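Local coordinates for uncharacterized protein (Bacteroides ovatus, PDB 4FS7) that is of unknown function but, as an extracellular leucine-rich repeat protein of the BspA type, probably binds other proteins, at residues A[132-137]-A[154-159]; A[144-149]-A[168-173]; A[291-296]-A[314-319]; A[334-339]-A[357-362]. One frame throughout, in Å; residues are numbered along the deposited sequence.

Contact 1 of 4, residues A[132-137]-A[154-159]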
loop_
_atom_site.group_PDB
_atom_site.type_symbol
_atom_site.label_atom_id
_atom_site.label_comp_id
_atom_site.label_asym_id
_atom_site.label_seq_id
_atom_site.Cartn_x
_atom_site.Cartn_y
_atom_site.Cartn_z
ATOM N N GLY A 132 7.699 -0.819 -15.822
ATOM C CA GLY A 132 8.341 -1.859 -15.053
ATOM C C GLY A 132 8.395 -1.615 -13.561
ATOM O O GLY A 132 7.993 -0.575 -13.067
ATOM N N VAL A 133 8.957 -2.610 -12.881
ATOM C CA VAL A 133 9.169 -2.565 -11.432
ATOM C C VAL A 133 10.000 -1.327 -11.063
ATOM O O VAL A 133 11.049 -1.055 -11.659
ATOM C CB VAL A 133 9.818 -3.860 -10.959
ATOM C CG1 VAL A 133 10.291 -3.752 -9.506
ATOM C CG2 VAL A 133 8.857 -4.997 -11.125
ATOM N N GLU A 134 9.510 -0.543 -10.113
ATOM C CA GLU A 134 10.250 0.581 -9.590
ATOM C C GLU A 134 10.611 1.609 -10.666
ATOM O O GLU A 134 11.544 2.367 -10.523
ATOM C CB GLU A 134 11.477 0.133 -8.815
ATOM C CG GLU A 134 11.085 -0.659 -7.566
ATOM C CD GLU A 134 12.232 -1.313 -6.853
ATOM O OE1 GLU A 134 13.384 -0.946 -7.029
ATOM O OE2 GLU A 134 11.956 -2.225 -6.030
ATOM N N ALA A 135 9.842 1.658 -11.752
ATOM C CA ALA A 135 10.244 2.484 -12.904
ATOM C C ALA A 135 10.411 3.955 -12.578
ATOM O O ALA A 135 11.267 4.625 -13.150
ATOM C CB ALA A 135 9.229 2.293 -14.047
ATOM N N PHE A 136 9.528 4.479 -11.715
ATOM C CA PHE A 136 9.515 5.896 -11.371
ATOM C C PHE A 136 9.705 6.118 -9.858
ATOM O O PHE A 136 9.336 7.163 -9.343
ATOM C CB PHE A 136 8.236 6.583 -11.848
ATOM C CG PHE A 136 8.081 6.586 -13.345
ATOM C CD1 PHE A 136 8.824 7.470 -14.131
ATOM C CD2 PHE A 136 7.272 5.659 -14.004
ATOM C CE1 PHE A 136 8.688 7.472 -15.485
ATOM C CE2 PHE A 136 7.165 5.685 -15.387
ATOM C CZ PHE A 136 7.890 6.587 -16.099
ATOM N N LYS A 137 10.323 5.154 -9.183
ATOM C CA LYS A 137 10.430 5.215 -7.731
ATOM C C LYS A 137 11.219 6.452 -7.305
ATOM O O LYS A 137 12.381 6.662 -7.708
ATOM C CB LYS A 137 11.050 3.931 -7.199
ATOM C CG LYS A 137 11.224 3.908 -5.691
ATOM C CD LYS A 137 11.665 2.541 -5.187
ATOM C CE LYS A 137 11.614 2.467 -3.672
ATOM N NZ LYS A 137 11.853 1.067 -3.182
ATOM N N GLY A 154 4.443 -2.322 -12.904
ATOM C CA GLY A 154 5.114 -3.191 -11.964
ATOM C C GLY A 154 5.121 -2.709 -10.519
ATOM O O GLY A 154 4.844 -1.557 -10.198
ATOM N N ASP A 155 5.517 -3.634 -9.635
ATOM C CA ASP A 155 5.628 -3.375 -8.223
ATOM C C ASP A 155 6.371 -2.078 -7.961
ATOM O O ASP A 155 7.428 -1.811 -8.564
ATOM C CB ASP A 155 6.432 -4.498 -7.516
ATOM C CG ASP A 155 5.780 -5.849 -7.527
ATOM O OD1 ASP A 155 4.657 -5.979 -8.001
ATOM O OD2 ASP A 155 6.432 -6.784 -6.984
ATOM N N GLU A 156 5.843 -1.275 -7.037
ATOM C CA GLU A 156 6.551 -0.096 -6.541
ATOM C C GLU A 156 6.921 0.896 -7.660
ATOM O O GLU A 156 7.814 1.734 -7.468
ATOM C CB GLU A 156 7.781 -0.475 -5.711
ATOM C CG GLU A 156 7.409 -1.114 -4.364
ATOM C CD GLU A 156 8.561 -1.248 -3.400
ATOM O OE1 GLU A 156 9.620 -0.606 -3.570
ATOM O OE2 GLU A 156 8.417 -2.020 -2.429
ATOM N N ALA A 157 6.159 0.919 -8.748
ATOM C CA ALA A 157 6.525 1.799 -9.868
ATOM C C ALA A 157 6.507 3.273 -9.501
ATOM O O ALA A 157 7.292 4.038 -10.053
ATOM C CB ALA A 157 5.623 1.527 -11.076
ATOM N N PHE A 158 5.627 3.671 -8.568
ATOM C CA PHE A 158 5.498 5.044 -8.120
ATOM C C PHE A 158 5.761 5.157 -6.626
ATOM O O PHE A 158 5.320 6.106 -5.973
ATOM C CB PHE A 158 4.128 5.616 -8.504
ATOM C CG PHE A 158 3.942 5.667 -9.981
ATOM C CD1 PHE A 158 4.571 6.668 -10.692
ATOM C CD2 PHE A 158 3.209 4.701 -10.664
ATOM C CE1 PHE A 158 4.485 6.746 -12.073
ATOM C CE2 PHE A 158 3.106 4.781 -12.061
ATOM C CZ PHE A 158 3.770 5.794 -12.731
ATOM N N ALA A 159 6.463 4.191 -6.052
ATOM C CA ALA A 159 6.744 4.267 -4.605
ATOM C C ALA A 159 7.619 5.483 -4.295
ATOM O O ALA A 159 8.525 5.826 -5.087
ATOM C CB ALA A 159 7.416 3.001 -4.119
#

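Contact 2 of 4, residues A[144-149]-A[168-173]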
loop_
_atom_site.group_PDB
_atom_site.type_symbol
_atom_site.label_atom_id
_atom_site.label_comp_id
_atom_site.label_asym_id
_atom_site.label_seq_id
_atom_site.Cartn_x
_atom_site.Cartn_y
_atom_site.Cartn_z
ATOM N N ILE A 144 0.700 12.470 -12.937
ATOM C CA ILE A 144 1.024 11.599 -14.073
ATOM C C ILE A 144 -0.244 10.954 -14.645
ATOM O O ILE A 144 -1.143 10.533 -13.885
ATOM C CB ILE A 144 2.088 10.530 -13.731
ATOM C CG1 ILE A 144 2.647 9.919 -15.037
ATOM C CG2 ILE A 144 1.510 9.505 -12.784
ATOM C CD1 ILE A 144 3.828 9.069 -14.887
ATOM N N THR A 145 -0.330 10.963 -15.976
ATOM C CA THR A 145 -1.386 10.261 -16.686
ATOM C C THR A 145 -0.834 9.043 -17.399
ATOM O O THR A 145 0.154 9.131 -18.168
ATOM C CB THR A 145 -2.094 11.223 -17.654
ATOM O OG1 THR A 145 -2.692 12.275 -16.890
ATOM C CG2 THR A 145 -3.176 10.510 -18.474
ATOM N N ILE A 146 -1.405 7.894 -17.087
ATOM C CA ILE A 146 -0.974 6.609 -17.671
ATOM C C ILE A 146 -1.833 6.325 -18.887
ATOM O O ILE A 146 -3.037 6.265 -18.768
ATOM C CB ILE A 146 -1.160 5.388 -16.708
ATOM C CG1 ILE A 146 -0.545 5.634 -15.325
ATOM C CG2 ILE A 146 -0.593 4.094 -17.345
ATOM C CD1 ILE A 146 0.936 6.031 -15.318
ATOM N N PRO A 147 -1.220 6.174 -20.081
ATOM C CA PRO A 147 -1.977 5.918 -21.293
ATOM C C PRO A 147 -2.892 4.684 -21.192
ATOM O O PRO A 147 -2.562 3.701 -20.496
ATOM C CB PRO A 147 -0.859 5.731 -22.342
ATOM C CG PRO A 147 0.242 6.552 -21.884
ATOM C CD PRO A 147 0.209 6.377 -20.391
ATOM N N GLU A 148 -4.016 4.735 -21.899
ATOM C CA GLU A 148 -5.073 3.724 -21.802
ATOM C C GLU A 148 -4.606 2.328 -22.136
ATOM O O GLU A 148 -5.159 1.355 -21.674
ATOM C CB GLU A 148 -6.289 4.114 -22.677
ATOM C CG GLU A 148 -6.138 3.939 -24.193
ATOM C CD GLU A 148 -7.338 4.443 -24.996
ATOM O OE1 GLU A 148 -8.487 3.952 -24.786
ATOM O OE2 GLU A 148 -7.108 5.349 -25.832
ATOM N N GLY A 149 -3.611 2.230 -23.015
ATOM C CA GLY A 149 -3.100 0.958 -23.442
ATOM C C GLY A 149 -2.064 0.293 -22.585
ATOM O O GLY A 149 -1.602 -0.778 -22.950
ATOM N N SER A 168 -3.772 9.231 -13.026
ATOM C CA SER A 168 -4.802 8.607 -13.836
ATOM C C SER A 168 -4.325 7.249 -14.315
ATOM O O SER A 168 -3.484 7.177 -15.211
ATOM C CB SER A 168 -5.160 9.517 -15.003
ATOM O OG SER A 168 -6.142 8.868 -15.813
ATOM N N LEU A 169 -4.830 6.179 -13.727
ATOM C CA LEU A 169 -4.526 4.798 -14.077
ATOM C C LEU A 169 -5.331 4.383 -15.296
ATOM O O LEU A 169 -6.388 4.941 -15.545
ATOM C CB LEU A 169 -4.842 3.863 -12.910
ATOM C CG LEU A 169 -3.921 3.959 -11.701
ATOM C CD1 LEU A 169 -4.539 3.283 -10.490
ATOM C CD2 LEU A 169 -2.547 3.343 -12.037
ATOM N N PRO A 170 -4.862 3.389 -16.068
ATOM C CA PRO A 170 -5.664 2.909 -17.187
ATOM C C PRO A 170 -6.964 2.314 -16.654
ATOM O O PRO A 170 -6.963 1.488 -15.731
ATOM C CB PRO A 170 -4.774 1.822 -17.815
ATOM C CG PRO A 170 -3.397 2.131 -17.340
ATOM C CD PRO A 170 -3.584 2.667 -15.960
ATOM N N ASP A 171 -8.066 2.719 -17.259
ATOM C CA ASP A 171 -9.350 2.265 -16.786
ATOM C C ASP A 171 -9.609 0.780 -16.939
ATOM O O ASP A 171 -10.466 0.235 -16.236
ATOM C CB ASP A 171 -10.463 3.064 -17.432
ATOM C CG ASP A 171 -11.762 2.981 -16.675
ATOM O OD1 ASP A 171 -11.811 3.174 -15.411
ATOM O OD2 ASP A 171 -12.743 2.684 -17.363
ATOM N N SER A 172 -8.880 0.096 -17.806
ATOM C CA SER A 172 -9.025 -1.321 -17.980
ATOM C C SER A 172 -8.263 -2.163 -16.984
ATOM O O SER A 172 -8.398 -3.401 -16.970
ATOM C CB SER A 172 -8.536 -1.737 -19.390
ATOM O OG SER A 172 -7.129 -1.467 -19.537
HETATM N N MSE A 173 -7.423 -1.539 -16.168
HETATM C CA MSE A 173 -6.536 -2.284 -15.271
HETATM C C MSE A 173 -7.359 -3.007 -14.185
HETATM O O MSE A 173 -8.270 -2.429 -13.602
HETATM C CB MSE A 173 -5.510 -1.336 -14.651
HETATM C CG MSE A 173 -4.462 -2.056 -13.804
HETATM SE SE MSE A 173 -2.843 -1.058 -13.649
HETATM C CE MSE A 173 -2.235 -1.220 -15.499
HETATM O O HOH W 1 -5.351 7.332 -17.998
HETATM O O HOH W 2 -7.534 1.357 -20.206
HETATM O O HOH W 3 -5.866 -1.266 -22.231
#

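Contact 3 of 4, residues A[291-296]-A[314-319]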
loop_
_atom_site.group_PDB
_atom_site.type_symbol
_atom_site.label_atom_id
_atom_site.label_comp_id
_atom_site.label_asym_id
_atom_site.label_seq_id
_atom_site.Cartn_x
_atom_site.Cartn_y
_atom_site.Cartn_z
ATOM N N LYS A 291 -5.687 -9.893 17.216
ATOM C CA LYS A 291 -5.118 -8.576 17.239
ATOM C C LYS A 291 -5.881 -7.577 16.385
ATOM O O LYS A 291 -5.334 -6.497 16.091
ATOM C CB LYS A 291 -3.633 -8.629 16.817
ATOM C CG LYS A 291 -2.788 -9.588 17.663
ATOM C CD LYS A 291 -1.452 -9.947 16.988
ATOM C CE LYS A 291 -0.711 -11.019 17.738
ATOM N NZ LYS A 291 0.460 -11.461 16.902
ATOM N N THR A 292 -7.160 -7.832 16.067
ATOM C CA THR A 292 -7.861 -6.947 15.134
ATOM C C THR A 292 -7.872 -5.509 15.564
ATOM O O THR A 292 -7.684 -4.604 14.728
ATOM C CB THR A 292 -9.318 -7.468 14.875
ATOM O OG1 THR A 292 -9.259 -8.765 14.270
ATOM C CG2 THR A 292 -10.105 -6.554 13.960
ATOM N N PHE A 293 -8.201 -5.265 16.843
ATOM C CA PHE A 293 -8.288 -3.932 17.379
ATOM C C PHE A 293 -7.218 -3.652 18.417
ATOM O O PHE A 293 -7.389 -2.827 19.328
ATOM C CB PHE A 293 -9.704 -3.677 17.958
ATOM C CG PHE A 293 -10.794 -3.949 16.985
ATOM C CD1 PHE A 293 -11.059 -3.053 15.952
ATOM C CD2 PHE A 293 -11.543 -5.104 17.057
ATOM C CE1 PHE A 293 -12.050 -3.293 15.039
ATOM C CE2 PHE A 293 -12.580 -5.380 16.152
ATOM C CZ PHE A 293 -12.802 -4.467 15.125
ATOM N N TYR A 294 -6.071 -4.312 18.275
ATOM C CA TYR A 294 -4.984 -4.107 19.251
ATOM C C TYR A 294 -4.609 -2.640 19.333
ATOM O O TYR A 294 -4.327 -2.013 18.304
ATOM C CB TYR A 294 -3.714 -4.912 18.826
ATOM C CG TYR A 294 -2.713 -5.034 19.960
ATOM C CD1 TYR A 294 -1.913 -3.991 20.328
ATOM C CD2 TYR A 294 -2.638 -6.218 20.713
ATOM C CE1 TYR A 294 -1.114 -4.069 21.459
ATOM C CE2 TYR A 294 -1.808 -6.332 21.803
ATOM C CZ TYR A 294 -1.049 -5.246 22.192
ATOM O OH TYR A 294 -0.272 -5.271 23.334
ATOM N N GLY A 295 -4.525 -2.087 20.533
ATOM C CA GLY A 295 -4.034 -0.727 20.682
ATOM C C GLY A 295 -4.963 0.328 20.181
ATOM O O GLY A 295 -4.543 1.470 19.964
ATOM N N CYS A 296 -6.238 0.020 20.026
ATOM C CA CYS A 296 -7.232 1.026 19.605
ATOM C C CYS A 296 -7.712 1.744 20.868
ATOM O O CYS A 296 -8.788 1.542 21.418
ATOM C CB CYS A 296 -8.358 0.341 18.827
ATOM S SG CYS A 296 -7.808 -0.180 17.176
ATOM N N GLU A 314 -5.907 -11.515 21.701
ATOM C CA GLU A 314 -5.476 -10.127 21.757
ATOM C C GLU A 314 -6.346 -9.196 20.899
ATOM O O GLU A 314 -5.925 -8.071 20.593
ATOM C CB GLU A 314 -4.001 -9.970 21.331
ATOM C CG GLU A 314 -3.004 -10.628 22.263
ATOM C CD GLU A 314 -1.573 -10.498 21.780
ATOM O OE1 GLU A 314 -1.283 -9.621 20.935
ATOM O OE2 GLU A 314 -0.735 -11.279 22.278
ATOM N N ALA A 315 -7.595 -9.582 20.599
ATOM C CA ALA A 315 -8.390 -8.760 19.666
ATOM C C ALA A 315 -8.657 -7.340 20.114
ATOM O O ALA A 315 -8.719 -6.436 19.294
ATOM C CB ALA A 315 -9.666 -9.459 19.275
ATOM N N PHE A 316 -8.875 -7.177 21.412
ATOM C CA PHE A 316 -9.151 -5.899 22.004
ATOM C C PHE A 316 -8.099 -5.500 23.050
ATOM O O PHE A 316 -8.304 -4.598 23.890
ATOM C CB PHE A 316 -10.558 -5.798 22.616
ATOM C CG PHE A 316 -11.674 -5.977 21.617
ATOM C CD1 PHE A 316 -12.163 -4.883 20.932
ATOM C CD2 PHE A 316 -12.225 -7.206 21.367
ATOM C CE1 PHE A 316 -13.190 -5.021 20.022
ATOM C CE2 PHE A 316 -13.246 -7.354 20.463
ATOM C CZ PHE A 316 -13.733 -6.240 19.793
ATOM N N GLU A 317 -6.923 -6.130 22.978
ATOM C CA GLU A 317 -5.891 -5.799 23.967
ATOM C C GLU A 317 -5.518 -4.311 23.845
ATOM O O GLU A 317 -5.365 -3.787 22.726
ATOM C CB GLU A 317 -4.681 -6.710 23.810
ATOM C CG GLU A 317 -3.521 -6.320 24.721
ATOM C CD GLU A 317 -2.465 -7.377 24.975
ATOM O OE1 GLU A 317 -2.763 -8.552 24.884
ATOM O OE2 GLU A 317 -1.375 -6.911 25.309
ATOM N N SER A 318 -5.358 -3.639 24.983
ATOM C CA SER A 318 -4.919 -2.267 25.034
ATOM C C SER A 318 -5.949 -1.276 24.477
ATOM O O SER A 318 -5.627 -0.105 24.209
ATOM C CB SER A 318 -3.516 -2.072 24.426
ATOM O OG SER A 318 -2.505 -2.463 25.344
ATOM N N CYS A 319 -7.223 -1.680 24.457
ATOM C CA CYS A 319 -8.332 -0.749 24.134
ATOM C C CYS A 319 -8.764 -0.094 25.432
ATOM O O CYS A 319 -9.745 -0.466 26.069
ATOM C CB CYS A 319 -9.456 -1.495 23.443
ATOM S SG CYS A 319 -9.061 -2.008 21.757
#

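Contact 4 of 4, residues A[334-339]-A[357-362]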
loop_
_atom_site.group_PDB
_atom_site.type_symbol
_atom_site.label_atom_id
_atom_site.label_comp_id
_atom_site.label_asym_id
_atom_site.label_seq_id
_atom_site.Cartn_x
_atom_site.Cartn_y
_atom_site.Cartn_z
ATOM N N ILE A 334 -13.684 -16.682 23.745
ATOM C CA ILE A 334 -12.925 -15.464 23.926
ATOM C C ILE A 334 -11.464 -15.878 24.050
ATOM O O ILE A 334 -11.152 -16.724 24.875
ATOM C CB ILE A 334 -13.362 -14.687 25.269
ATOM C CG1 ILE A 334 -14.819 -14.199 25.146
ATOM C CG2 ILE A 334 -12.422 -13.539 25.587
ATOM C CD1 ILE A 334 -15.460 -13.718 26.490
ATOM N N GLY A 335 -10.591 -15.334 23.215
ATOM C CA GLY A 335 -9.214 -15.756 23.165
ATOM C C GLY A 335 -8.300 -15.283 24.259
ATOM O O GLY A 335 -8.655 -14.525 25.159
ATOM N N LYS A 336 -7.089 -15.837 24.232
ATOM C CA LYS A 336 -6.027 -15.426 25.148
ATOM C C LYS A 336 -5.825 -13.918 25.063
ATOM O O LYS A 336 -5.733 -13.368 23.956
ATOM C CB LYS A 336 -4.737 -16.171 24.759
ATOM C CG LYS A 336 -3.509 -15.741 25.522
ATOM C CD LYS A 336 -2.282 -16.607 25.217
ATOM C CE LYS A 336 -1.094 -16.215 26.058
ATOM N NZ LYS A 336 0.060 -17.117 25.812
ATOM N N ARG A 337 -5.780 -13.232 26.197
ATOM C CA ARG A 337 -5.487 -11.794 26.263
ATOM C C ARG A 337 -6.457 -10.980 25.413
ATOM O O ARG A 337 -6.163 -9.843 25.083
ATOM C CB ARG A 337 -4.048 -11.530 25.856
ATOM C CG ARG A 337 -3.045 -11.983 26.911
ATOM C CD ARG A 337 -1.579 -12.008 26.429
ATOM N NE ARG A 337 -1.136 -10.703 25.945
ATOM C CZ ARG A 337 0.139 -10.438 25.681
ATOM N NH1 ARG A 337 1.072 -11.367 25.837
ATOM N NH2 ARG A 337 0.487 -9.259 25.198
ATOM N N SER A 338 -7.674 -11.476 25.148
ATOM C CA SER A 338 -8.540 -10.721 24.237
ATOM C C SER A 338 -8.948 -9.349 24.700
ATOM O O SER A 338 -9.173 -8.480 23.861
ATOM C CB SER A 338 -9.788 -11.543 23.866
ATOM O OG SER A 338 -9.505 -12.649 23.016
ATOM N N PHE A 339 -9.064 -9.150 26.028
ATOM C CA PHE A 339 -9.366 -7.841 26.602
ATOM C C PHE A 339 -8.277 -7.428 27.591
ATOM O O PHE A 339 -8.515 -6.604 28.454
ATOM C CB PHE A 339 -10.766 -7.845 27.267
ATOM C CG PHE A 339 -11.880 -8.087 26.281
ATOM C CD1 PHE A 339 -12.442 -7.010 25.601
ATOM C CD2 PHE A 339 -12.334 -9.341 25.989
ATOM C CE1 PHE A 339 -13.448 -7.229 24.684
ATOM C CE2 PHE A 339 -13.356 -9.570 25.047
ATOM C CZ PHE A 339 -13.913 -8.495 24.414
ATOM N N ILE A 357 -12.697 -19.301 27.712
ATOM C CA ILE A 357 -12.055 -18.023 27.900
ATOM C C ILE A 357 -10.549 -18.288 27.938
ATOM O O ILE A 357 -10.100 -19.176 28.645
ATOM C CB ILE A 357 -12.492 -17.320 29.210
ATOM C CG1 ILE A 357 -14.004 -17.033 29.143
ATOM C CG2 ILE A 357 -11.687 -16.039 29.485
ATOM C CD1 ILE A 357 -14.602 -16.551 30.471
ATOM N N GLY A 358 -9.792 -17.547 27.135
ATOM C CA GLY A 358 -8.361 -17.779 27.036
ATOM C C GLY A 358 -7.566 -17.163 28.168
ATOM O O GLY A 358 -8.058 -16.346 28.947
ATOM N N ALA A 359 -6.298 -17.541 28.247
ATOM C CA ALA A 359 -5.449 -17.161 29.355
ATOM C C ALA A 359 -5.362 -15.651 29.435
ATOM O O ALA A 359 -5.086 -14.951 28.446
ATOM C CB ALA A 359 -4.063 -17.782 29.242
ATOM N N ASN A 360 -5.561 -15.118 30.633
ATOM C CA ASN A 360 -5.382 -13.712 30.876
ATOM C C ASN A 360 -6.238 -12.818 29.973
ATOM O O ASN A 360 -5.897 -11.668 29.732
ATOM C CB ASN A 360 -3.891 -13.346 30.827
ATOM C CG ASN A 360 -3.168 -13.871 32.020
ATOM O OD1 ASN A 360 -3.673 -13.757 33.148
ATOM N ND2 ASN A 360 -1.977 -14.381 31.810
ATOM N N ALA A 361 -7.425 -13.327 29.602
ATOM C CA ALA A 361 -8.318 -12.554 28.759
ATOM C C ALA A 361 -8.678 -11.194 29.342
ATOM O O ALA A 361 -8.922 -10.253 28.616
ATOM C CB ALA A 361 -9.552 -13.352 28.421
ATOM N N PHE A 362 -8.778 -11.136 30.690
ATOM C CA PHE A 362 -9.165 -9.919 31.368
ATOM C C PHE A 362 -8.104 -9.419 32.326
ATOM O O PHE A 362 -8.378 -8.647 33.221
ATOM C CB PHE A 362 -10.545 -10.125 32.060
ATOM C CG PHE A 362 -11.626 -10.392 31.094
ATOM C CD1 PHE A 362 -12.208 -9.361 30.391
ATOM C CD2 PHE A 362 -12.000 -11.696 30.796
ATOM C CE1 PHE A 362 -13.164 -9.624 29.448
ATOM C CE2 PHE A 362 -12.966 -11.946 29.822
ATOM C CZ PHE A 362 -13.553 -10.905 29.158
#

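Contact 1 of 4, residues A[132-137]-A[154-159]
The rings of Phe136 and Phe158 lie side by side and point the same way, their planes only 6° apart but slid so far that they hardly overlap, with centroids 5.4 Å from each other. They touch where Phe136 CD2 meets Phe158 CE1 at 3.6 Å. Phe113 continues the row beyond Phe136, and Phe141 meets the same ring at a steep tilt. Such a file of phenylalanines, one from each turn of the solenoid, belongs to the BspA-type leucine-rich repeat, whose interior calls for a large apolar group here. Each ring leaves a loop of two successive beta turns, in which Glu134 and Glu156 hold matching positive-phi positions. The loops are tied by Glu134 N to Asp155 O (2.9 Å) and by Phe136 N to Ala157 O (2.8 Å). On the outer side the two glutamates run alongside each other, with Glu134 OE2 3.8 Å from Glu156 OE1. Fully extended, with CG opposite the backbone N (chi1 179°), Lys137 brings NZ to within 2.8 Å of Glu156 OE1 in a salt bridge. Were a serine to replace Lys137, Glu156 would probably lose this mate and face Glu134 without the nearby positive charge. Gly154 passes so close to Gly132 and Val133 that a beta carbon would collide with them, while the small Ala157 fits its CB against Gly132 O at 3.7 Å.

Contact 2 of 4, residues A[144-149]-A[168-173]
Ile146 CG2 meets Pro170 CG at 3.4 Å in the one of two isoleucine conformers described here, and Pro170 CD lies just behind. The two side chains cross obliquely. Ile146 CG2 is placed for this by lying opposite the backbone N, while CG1 swings beside that nitrogen (chi1 -51°) and rests near Ser168 O. Pro170 probably costs little, since the bridge between the chains ends at Ser168. Two backbone bonds set this packing in register. Ser168 N donates to Ile144 O at 3.1 Å, and Ile146 N to Ser168 O at 2.9 Å, so Ser168 is held through both its N-H and its C=O. At the parallel bridge, Thr145 and Ser168 lie on the same, solvent-facing side, where small hydroxylated residues suit. Waters link polar atoms of the two chains beside and beyond the bridge. One donates to Ile146 O at 2.7 Å and also bonds Ser168 OG; two more donate to Glu148 O, one accepting from Ser172 N and the other bonding Ser172 OG. Behind the contact, Ile146 and Leu169 both pack on Ile153, and Asp171 forms a salt bridge with Arg194. A short parallel ladder that opens into a proline-containing turn, with isoleucine and leucine turned inward, is consistent with neighbouring coils of a leucine-rich repeat solenoid.

Contact 3 of 4, residues A[291-296]-A[314-319]
Tyr294 and Glu317 start alike, each with CG opposite its backbone N (chi1 -165° and 174°); with their backbones stacked and the Glu317 chain extended, they run side by side. Tyr294 OH thereby reaches Glu317 OE2 at 2.8 Å, donating from above the carboxylate plane, while Tyr294 CE2 touches Glu317 CG at 3.4 Å. One face of the tyrosine ring is covered over its centre by Glu317 O, and Glu314 OE1 comes in obliquely near CE2. The hydroxyl lets an aromatic residue sit at this partly exposed place and still satisfy a buried acid, which also has salt bridges to Arg337 and Arg340. Lys291 and Glu314 likewise run alongside, but Lys291 NZ stays 4.8 Å from Glu314 OE1, so any attraction is at a distance. Inward, Phe293 and Phe316 lie nearly parallel and well offset, Phe293 CD2 meeting Phe316 CE1 at 3.4 Å. Ala315 O approaches the edge of the Phe293 ring and accepts a bond from Phe293 N at 2.8 Å. Gly295 N bonds to Glu317 O at 2.9 Å, almost straight at 173°; glycine readily takes the positive phi needed at this turn. Cys319 SG packs 3.8 Å from Cys296 CB, and Cys275 and Cys342 extend the row of cysteines in either direction. Aligned phenylalanines and cysteines on successive pairs of beta turns form the kind of ladder that marks a BspA-type leucine-rich repeat solenoid.

Contact 4 of 4, residues A[334-339]-A[357-362]
Apolar packing joins Ile334 to Ala361 and Phe362, and Phe339 to Phe362. Ile334 CD1 comes to the edge of the Phe362 ring, 4.3 Å from CZ, while Ile334 CG2 touches the methyl of Ala361 at 4.0 Å. The rings of Phe339 and Phe362 lie alongside with planes 3° apart, yet are slid so that they barely overlap; Phe339 CD2 meets Phe362 CE1 at 3.6 Å. Both have CG beside the backbone N (chi1 -63°), which turns them the same way into the interior. Losing the ring of Phe362 to a leucine would probably open a gap beside Phe339 and leave Ile334 CD1 without its aromatic neighbour. Hydrogen bonding is carried by the backbones: Gly358 N to Ile334 O (2.8 Å), Arg337 N to Ala359 O (2.9 Å) and Phe339 N to Ala361 O (2.8 Å). Glycine suits position 358, since a beta carbon would run into Gly335 and Lys336. Weaker CA-H...O contacts add to these, among them Arg337 CA to Asn360 O at 3.5 Å. The charged end of Arg337 turns to Glu317 of the preceding coil. The loops follow the paired parallel strands 333-334 and 356-357, with Phe316 continuing the ring row on one side and Phe384 stacking on Phe362 on the other.

All four contacts join successive coils of one solenoid, with an apolar interior and polar outer sides. Contacts 1 and 3 have no exposed touching residue, whereas contacts 2 and 4 have some, contact 2 the most and with bridging waters. Contacts 1, 3 and 4 hold equivalent turn loops with a phenylalanine pair inside; contact 2 instead joins strand 143-145 and the chain after strand 166-168, and relies on proline packing. Contact 1 meets contact 2 where Phe158 packs on Ile144 and Ile146. Contacts 3 and 4 adjoin, their phenylalanines making one row. The outer sides differ: a lysine-glutamate bridge in contact 1, a tyrosine-glutamate bond in contact 3, and no side-chain bond between the segments of contact 4.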